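Local atomic coordinates of SMC protein (Pyrococcus furiosus, PDB entry 3NWC), a protein that probably drives chromosome condensation and partitioning, and here is represented by its hinge domain, which mediates homodimerization and binds DNA. Residues A[12-17]-A[54-59]; A[26-31]-A[89-94]; A[114-119]-A[123-128]. All coordinates share one frame; numbering follows the deposited sequence. Where two conformers were deposited one is given.

Contact 1: A[12-17]-A[54-59]; sequences AAEAQR and AIEVAL
R17 meets E56 side-on: in the conformer described, one of two modelled for R17, NE and NH2 of the guanidinium each take one carboxylate oxygen, and the two flat groups lie nearly coplanar, their planes 16° apart. The NE bond to E56 OE2 is the shorter, 2.9 Å with an N-H...O angle of 164°, and is the close ion pair of the salt bridge; NH2 reaches E56 OE1 at 3.3 Å. Both oxygens accept through their syn lone pairs, so the pair of bonds fixes the rotation of the carboxylate about its last torsion. Each side chain bends to get there. A bend at chi3 turns the NE/NH2 edge of the guanidinium toward the acid, while E56 turns at chi2 after leaving with CG anti to the backbone N.

E14 approaches the same carboxylate from another side, its own carboxylate plane almost perpendicular to that of E56. Its CG lies 4.0 Å from E56 OE1, and a water bridges the two acids, donating to E14 OE2 and to E56 OE1 at 2.7 Å each. This water and R17 would be expected to ease the proximity of two like charges. Beneath the polar layer, A13 CB rests against E56 CG at 3.9 Å, where the backbones come nearest.

The short helical segments run at 34° with axes 10.5 Å apart, a spacing that the E56 side chain spans. This interhelical, bidentate Arg-Glu salt bridge ties helix 4-19 to helix 52-59 within the hinge fragment; F168 touches A13 and V57, V150 of strand 148-151 packs on V57 and A58, and R88 of the second subunit also packs against V57.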
# COMPACT_ATOMS: atom_id res chain seq x y z
N ALA A 12 -2.55 7.60 16.47
CA ALA A 12 -1.92 8.28 15.34
C ALA A 12 -2.08 7.47 14.07
O ALA A 12 -2.41 8.00 13.02
CB ALA A 12 -0.46 8.58 15.61
N ALA A 13 -1.85 6.16 14.15
CA ALA A 13 -1.99 5.35 12.96
C ALA A 13 -3.40 5.43 12.38
O ALA A 13 -3.60 5.51 11.16
CB ALA A 13 -1.60 3.90 13.27
N GLU A 14 -4.39 5.38 13.26
CA GLU A 14 -5.79 5.42 12.86
C GLU A 14 -6.13 6.75 12.23
O GLU A 14 -6.80 6.82 11.21
CB GLU A 14 -6.69 5.15 14.07
CG GLU A 14 -6.53 3.73 14.61
CD GLU A 14 -7.33 3.47 15.87
OE1 GLU A 14 -7.61 4.42 16.64
OE2 GLU A 14 -7.69 2.30 16.11
N ALA A 15 -5.64 7.83 12.85
CA ALA A 15 -5.88 9.17 12.32
C ALA A 15 -5.26 9.34 10.93
O ALA A 15 -5.85 9.95 10.04
CB ALA A 15 -5.33 10.22 13.30
N GLN A 16 -4.07 8.78 10.74
CA GLN A 16 -3.40 8.93 9.45
C GLN A 16 -4.11 8.15 8.36
O GLN A 16 -4.19 8.59 7.22
CB GLN A 16 -1.92 8.55 9.53
CG GLN A 16 -1.19 9.38 10.60
CD GLN A 16 0.32 9.34 10.50
OE1 GLN A 16 0.89 8.35 10.08
NE2 GLN A 16 0.97 10.44 10.88
N ARG A 17 -4.62 6.98 8.71
CA ARG A 17 -5.35 6.20 7.72
C ARG A 17 -6.63 6.91 7.28
O ARG A 17 -6.99 6.88 6.11
CB ARG A 17 -5.65 4.79 8.25
CG ARG A 17 -6.36 3.91 7.23
CD ARG A 17 -6.23 2.44 7.57
NE ARG A 17 -6.83 2.09 8.86
CZ ARG A 17 -8.14 2.00 9.08
NH1 ARG A 17 -9.01 2.26 8.11
NH2 ARG A 17 -8.59 1.66 10.28
N ALA A 54 -0.99 -3.95 16.49
CA ALA A 54 -0.46 -4.96 15.57
C ALA A 54 -1.39 -5.21 14.39
O ALA A 54 -0.95 -5.34 13.24
CB ALA A 54 -0.18 -6.26 16.33
N ILE A 55 -2.69 -5.28 14.66
CA ILE A 55 -3.68 -5.53 13.61
C ILE A 55 -3.87 -4.29 12.71
O ILE A 55 -3.99 -4.43 11.49
CB ILE A 55 -5.04 -5.98 14.20
CG1 ILE A 55 -4.85 -7.35 14.87
CG2 ILE A 55 -6.09 -6.07 13.12
CD1 ILE A 55 -4.22 -8.37 13.93
N GLU A 56 -3.91 -3.11 13.31
CA GLU A 56 -3.96 -1.88 12.50
C GLU A 56 -2.78 -1.85 11.53
O GLU A 56 -2.96 -1.59 10.34
CB GLU A 56 -3.93 -0.64 13.41
CG GLU A 56 -3.73 0.69 12.66
CD GLU A 56 -4.90 1.04 11.77
OE1 GLU A 56 -6.05 0.69 12.10
OE2 GLU A 56 -4.66 1.69 10.73
N VAL A 57 -1.57 -2.10 12.04
CA VAL A 57 -0.37 -2.09 11.20
C VAL A 57 -0.39 -3.21 10.15
O VAL A 57 -0.05 -3.00 8.97
CB VAL A 57 0.91 -2.16 12.07
CG1 VAL A 57 2.15 -2.39 11.22
CG2 VAL A 57 1.06 -0.90 12.94
N ALA A 58 -0.76 -4.41 10.57
CA ALA A 58 -0.70 -5.52 9.62
C ALA A 58 -1.74 -5.40 8.49
O ALA A 58 -1.52 -5.89 7.37
CB ALA A 58 -0.82 -6.87 10.33
N LEU A 59 -2.89 -4.80 8.80
CA LEU A 59 -3.89 -4.54 7.76
C LEU A 59 -3.42 -3.41 6.86
O LEU A 59 -3.54 -3.49 5.64
CB LEU A 59 -5.21 -4.13 8.38
CG LEU A 59 -6.36 -5.11 8.53
CD1 LEU A 59 -7.59 -4.35 8.98
CD2 LEU A 59 -6.63 -5.79 7.19
O HOH W 1 -7.52 0.29 14.28

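Contact 2: A[26-31]-A[89-94]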
# COMPACT_ATOMS: atom_id res chain seq x y z
N GLU A 26 -18.74 4.62 0.99
CA GLU A 26 -20.07 4.97 1.49
C GLU A 26 -21.03 5.33 0.36
O GLU A 26 -22.20 4.93 0.38
CB GLU A 26 -19.98 6.12 2.50
CG GLU A 26 -19.20 5.77 3.75
CD GLU A 26 -19.66 4.46 4.36
OE1 GLU A 26 -20.81 4.40 4.85
OE2 GLU A 26 -18.87 3.48 4.35
N GLU A 27 -20.55 6.08 -0.62
CA GLU A 27 -21.35 6.45 -1.79
C GLU A 27 -21.73 5.23 -2.64
O GLU A 27 -22.74 5.25 -3.33
CB GLU A 27 -20.62 7.50 -2.64
CG GLU A 27 -21.39 8.81 -2.83
CD GLU A 27 -22.15 8.87 -4.14
OE1 GLU A 27 -21.90 8.02 -5.02
OE2 GLU A 27 -23.01 9.76 -4.28
N LEU A 28 -20.91 4.18 -2.57
CA LEU A 28 -21.20 2.95 -3.32
C LEU A 28 -22.44 2.22 -2.81
O LEU A 28 -23.13 1.54 -3.57
CB LEU A 28 -20.01 1.98 -3.29
CG LEU A 28 -18.94 2.08 -4.38
CD1 LEU A 28 -17.90 0.99 -4.19
CD2 LEU A 28 -19.56 1.99 -5.77
N LYS A 29 -22.72 2.35 -1.52
CA LYS A 29 -23.88 1.67 -0.93
C LYS A 29 -25.19 2.35 -1.34
O LYS A 29 -26.27 1.94 -0.91
CB LYS A 29 -23.76 1.58 0.59
CG LYS A 29 -22.62 0.68 1.06
CD LYS A 29 -22.80 0.30 2.53
CE LYS A 29 -24.02 -0.60 2.74
NZ LYS A 29 -23.90 -1.92 2.03
N ARG A 30 -25.09 3.37 -2.17
CA ARG A 30 -26.26 4.08 -2.67
C ARG A 30 -26.27 4.05 -4.19
O ARG A 30 -27.02 4.77 -4.84
CB ARG A 30 -26.27 5.52 -2.16
CG ARG A 30 -26.46 5.64 -0.65
CD ARG A 30 -27.85 5.17 -0.23
NE ARG A 30 -28.90 6.04 -0.74
CZ ARG A 30 -30.20 5.88 -0.49
NH1 ARG A 30 -30.61 4.88 0.28
NH2 ARG A 30 -31.09 6.72 -1.00
N SER A 31 -25.43 3.20 -4.76
CA SER A 31 -25.37 3.02 -6.20
C SER A 31 -26.39 1.99 -6.67
O SER A 31 -26.70 1.91 -7.86
CB SER A 31 -23.97 2.56 -6.60
OG SER A 31 -23.71 1.28 -6.07
N LEU A 89 -10.92 2.96 -5.60
CA LEU A 89 -10.97 1.94 -4.56
C LEU A 89 -10.34 0.65 -5.04
O LEU A 89 -10.26 0.40 -6.25
CB LEU A 89 -12.42 1.65 -4.15
CG LEU A 89 -13.22 2.79 -3.51
CD1 LEU A 89 -14.69 2.38 -3.34
CD2 LEU A 89 -12.62 3.24 -2.17
N THR A 90 -9.90 -0.17 -4.08
CA THR A 90 -9.40 -1.50 -4.32
C THR A 90 -10.47 -2.49 -3.89
O THR A 90 -10.97 -2.43 -2.76
CB THR A 90 -8.11 -1.75 -3.53
OG1 THR A 90 -7.11 -0.82 -3.97
CG2 THR A 90 -7.60 -3.17 -3.77
N PHE A 91 -10.83 -3.40 -4.80
CA PHE A 91 -11.90 -4.35 -4.54
C PHE A 91 -11.36 -5.75 -4.36
O PHE A 91 -10.43 -6.15 -5.07
CB PHE A 91 -12.90 -4.32 -5.69
CG PHE A 91 -13.57 -2.98 -5.85
CD1 PHE A 91 -14.71 -2.67 -5.12
CD2 PHE A 91 -13.05 -2.02 -6.71
CE1 PHE A 91 -15.33 -1.43 -5.25
CE2 PHE A 91 -13.66 -0.78 -6.85
CZ PHE A 91 -14.80 -0.49 -6.12
N LEU A 92 -11.95 -6.49 -3.42
CA LEU A 92 -11.57 -7.88 -3.14
C LEU A 92 -12.73 -8.83 -3.49
O LEU A 92 -13.67 -8.97 -2.72
CB LEU A 92 -11.19 -8.04 -1.67
CG LEU A 92 -10.19 -7.02 -1.12
CD1 LEU A 92 -9.84 -7.35 0.32
CD2 LEU A 92 -8.93 -6.99 -1.97
N PRO A 93 -12.67 -9.46 -4.68
CA PRO A 93 -13.76 -10.32 -5.14
C PRO A 93 -13.62 -11.69 -4.51
O PRO A 93 -12.58 -12.35 -4.64
CB PRO A 93 -13.52 -10.42 -6.65
CG PRO A 93 -12.33 -9.51 -6.95
CD PRO A 93 -11.58 -9.40 -5.66
N LEU A 94 -14.66 -12.11 -3.79
CA LEU A 94 -14.55 -13.31 -2.96
C LEU A 94 -14.20 -14.56 -3.75
O LEU A 94 -13.53 -15.45 -3.24
CB LEU A 94 -15.81 -13.53 -2.13
CG LEU A 94 -15.95 -12.57 -0.95
CD1 LEU A 94 -17.29 -12.74 -0.26
CD2 LEU A 94 -14.79 -12.75 0.03
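The F91 ring receives L28 at its edge: the CD1 methyl lies in the ring plane, 3.7 Å from CE1 and 3.9 Å from CZ, and therefore makes no approach over a ring face. The two side chains come from opposite directions, L28 from the 26-31 segment and F91 from the strand. With CG anti to its carbonyl carbon (chi1 -62°), F91 carries the far rim of its ring to L28 although its CB does not point straight at the opposing segment. The same L28 methyl meets L89 CD1 tip to tip at 3.6 Å, so one carbon touches both strand residues. All three side chains are buried, and no hydrogen bond crosses between the segments; the contact is wholly apolar, with a modest 90 Å² of surface buried.

The backbone behind L28 is fastened locally. L28 O accepts from S31 OG at 2.6 Å, in the carbonyl plane and on a lone pair, and also from S31 N at 3.1 Å. Two bonds on one carbonyl fix the turn that follows the short, weakly bonded helix, at the very residue whose side chain makes the contact.

Strand 89-93 is an edge strand of its sheet within this chain, beside strand 66-68, whose V66 packs on L89 and F91. Helix 71-83 covers the same region, with Y80 against L28 and with A77 and I78 against F91. Across the dimer interface, L89, T90 and F91 pair antiparallel with a strand of the second subunit, so helix 24-28 packs onto a sheet that continues into the partner chain.

Contact 3: A[114-119]-A[123-128]; sequences IEYDQK and AVKFAL
V124 sets a methyl over the face of the Y116 ring, the one aromatic interaction across this contact. Its CG1 stands 3.9 Å from the ring centroid and 13° off the ring normal, the geometry of a CH-pi contact made almost straight over the centre. The second branch, CG2, lies 3.9 Å from Y116 CG, so the valine straddles the ring from its middle to its root. Y116 has CG placed between its backbone N and carbonyl carbon (chi1 55°), and this rotamer presents the ring face to the helix. Losing the ring to an alanine here is likely to leave both V124 methyls without their aromatic partner and to open a gap between the 114-119 segment and the helix.

Aliphatic contacts extend the patch. I114 CD1 meets V124 CG1 tip to tip at 3.6 Å and reaches L128 CD1 at 3.8 Å, bridging residues one helical turn apart. V124 CG1 is consequently shared by the isoleucine methyl and the aromatic face. Around this patch L40 of helix 40-43 packs on V124, while from helix 52-59 I55 packs on I114, and A58 and L59 on L128.

At the outer end of the ring, K125 crosses Y116 at about a right angle. In the conformer described, one of two, its CE and NZ both lie 3.8 Å from Y116 OH, a loose proximity without a hydrogen bond.

One polar interaction shapes the connection: K119 N donates to D117 OD1 at 3.0 Å and 170°, forming an Asx turn as the chain swings toward helix 121-128. The oxygen is met from well above the carboxylate plane.

Chemically, then, cohesion between strand 114-115 with its following loop and helix 121-128 rests on dispersion and CH-pi contact; between the two segments, polar groups approach only at the tyrosine–lysine margin, without a hydrogen bond.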
# COMPACT_ATOMS: atom_id res chain seq x y z
N ILE A 114 -8.71 -11.86 15.75
CA ILE A 114 -9.79 -11.09 15.17
C ILE A 114 -11.04 -11.96 14.97
O ILE A 114 -10.97 -13.19 14.97
CB ILE A 114 -9.40 -10.49 13.79
CG1 ILE A 114 -9.00 -11.61 12.83
CG2 ILE A 114 -8.28 -9.44 13.95
CD1 ILE A 114 -8.76 -11.14 11.40
N GLU A 115 -12.17 -11.28 14.82
CA GLU A 115 -13.43 -11.92 14.52
C GLU A 115 -13.99 -11.32 13.24
O GLU A 115 -13.83 -10.13 12.98
CB GLU A 115 -14.44 -11.71 15.66
CG GLU A 115 -14.08 -12.44 16.92
CD GLU A 115 -15.12 -12.31 18.00
OE1 GLU A 115 -16.07 -11.52 17.83
OE2 GLU A 115 -14.99 -13.02 19.03
N TYR A 116 -14.62 -12.17 12.44
CA TYR A 116 -15.13 -11.74 11.15
C TYR A 116 -16.14 -12.78 10.71
O TYR A 116 -16.13 -13.90 11.21
CB TYR A 116 -13.99 -11.62 10.13
CG TYR A 116 -13.19 -12.89 9.99
CD1 TYR A 116 -12.11 -13.14 10.82
CD2 TYR A 116 -13.53 -13.85 9.04
CE1 TYR A 116 -11.39 -14.31 10.71
CE2 TYR A 116 -12.82 -15.02 8.93
CZ TYR A 116 -11.75 -15.24 9.76
OH TYR A 116 -11.03 -16.42 9.64
N ASP A 117 -17.02 -12.39 9.79
CA ASP A 117 -18.02 -13.30 9.26
C ASP A 117 -17.34 -14.33 8.36
O ASP A 117 -16.53 -13.97 7.51
CB ASP A 117 -19.05 -12.49 8.47
CG ASP A 117 -20.20 -13.34 7.96
OD1 ASP A 117 -20.08 -14.58 7.97
OD2 ASP A 117 -21.22 -12.76 7.54
N GLN A 118 -17.64 -15.61 8.57
CA GLN A 118 -17.04 -16.68 7.78
C GLN A 118 -17.23 -16.44 6.27
O GLN A 118 -16.38 -16.82 5.45
CB GLN A 118 -17.65 -18.03 8.18
CG GLN A 118 -17.06 -19.21 7.45
CD GLN A 118 -15.66 -19.55 7.94
OE1 GLN A 118 -14.98 -18.72 8.56
NE2 GLN A 118 -15.22 -20.77 7.65
N LYS A 119 -18.32 -15.79 5.91
CA LYS A 119 -18.62 -15.51 4.51
C LYS A 119 -17.50 -14.76 3.78
O LYS A 119 -17.27 -14.97 2.59
CB LYS A 119 -19.92 -14.71 4.41
CG LYS A 119 -20.33 -14.40 2.99
N ALA A 123 -11.29 -12.97 1.89
CA ALA A 123 -10.80 -11.59 1.89
C ALA A 123 -9.98 -11.31 3.13
O ALA A 123 -8.94 -10.66 3.05
CB ALA A 123 -11.95 -10.62 1.79
N VAL A 124 -10.43 -11.81 4.28
CA VAL A 124 -9.69 -11.61 5.52
C VAL A 124 -8.36 -12.36 5.51
O VAL A 124 -7.33 -11.82 5.94
CB VAL A 124 -10.53 -12.05 6.74
CG1 VAL A 124 -9.68 -12.04 8.00
CG2 VAL A 124 -11.72 -11.14 6.88
N LYS A 125 -8.37 -13.59 5.01
CA LYS A 125 -7.14 -14.37 4.97
C LYS A 125 -6.19 -13.87 3.89
O LYS A 125 -4.97 -14.02 4.01
CB LYS A 125 -7.45 -15.86 4.80
CG LYS A 125 -8.06 -16.48 6.04
CD LYS A 125 -8.59 -17.88 5.75
CE LYS A 125 -9.24 -18.48 6.99
NZ LYS A 125 -8.27 -18.58 8.12
N PHE A 126 -6.73 -13.28 2.84
CA PHE A 126 -5.87 -12.60 1.88
C PHE A 126 -5.08 -11.48 2.57
O PHE A 126 -3.89 -11.32 2.35
CB PHE A 126 -6.68 -12.02 0.71
CG PHE A 126 -6.05 -10.80 0.11
CD1 PHE A 126 -4.96 -10.91 -0.74
CD2 PHE A 126 -6.52 -9.54 0.43
CE1 PHE A 126 -4.37 -9.79 -1.27
CE2 PHE A 126 -5.93 -8.42 -0.10
CZ PHE A 126 -4.86 -8.55 -0.95
N ALA A 127 -5.75 -10.71 3.43
CA ALA A 127 -5.07 -9.57 4.07
C ALA A 127 -4.15 -9.97 5.23
O ALA A 127 -3.08 -9.39 5.42
CB ALA A 127 -6.10 -8.55 4.56
N LEU A 128 -4.60 -10.94 6.03
CA LEU A 128 -3.94 -11.23 7.30
C LEU A 128 -3.54 -12.68 7.47
O LEU A 128 -2.95 -13.03 8.49
CB LEU A 128 -4.87 -10.83 8.45
CG LEU A 128 -5.07 -9.31 8.58
CD1 LEU A 128 -6.20 -9.03 9.57
CD2 LEU A 128 -3.77 -8.68 9.05

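From the N terminus, helix 4-19 enters contact 1 and helix 24-28 then enters contact 2 before either is closed. Contact 1 closes at 54-59 across 36 intervening residues, and contact 2 at 89-94 across 57; their segments alternate, so the two loops cross. Contact 3 follows both in series and is local, with three residues between its segments. Contacts 1 and 2 do not touch, their nearest atoms being about 8 Å apart, but contact 3 meets each: L128 and A127 pack on A58 and L59, while F126 and A123 pack on L92. Helix 121-128 thereby joins helix 52-59 to the strand 89-93 region.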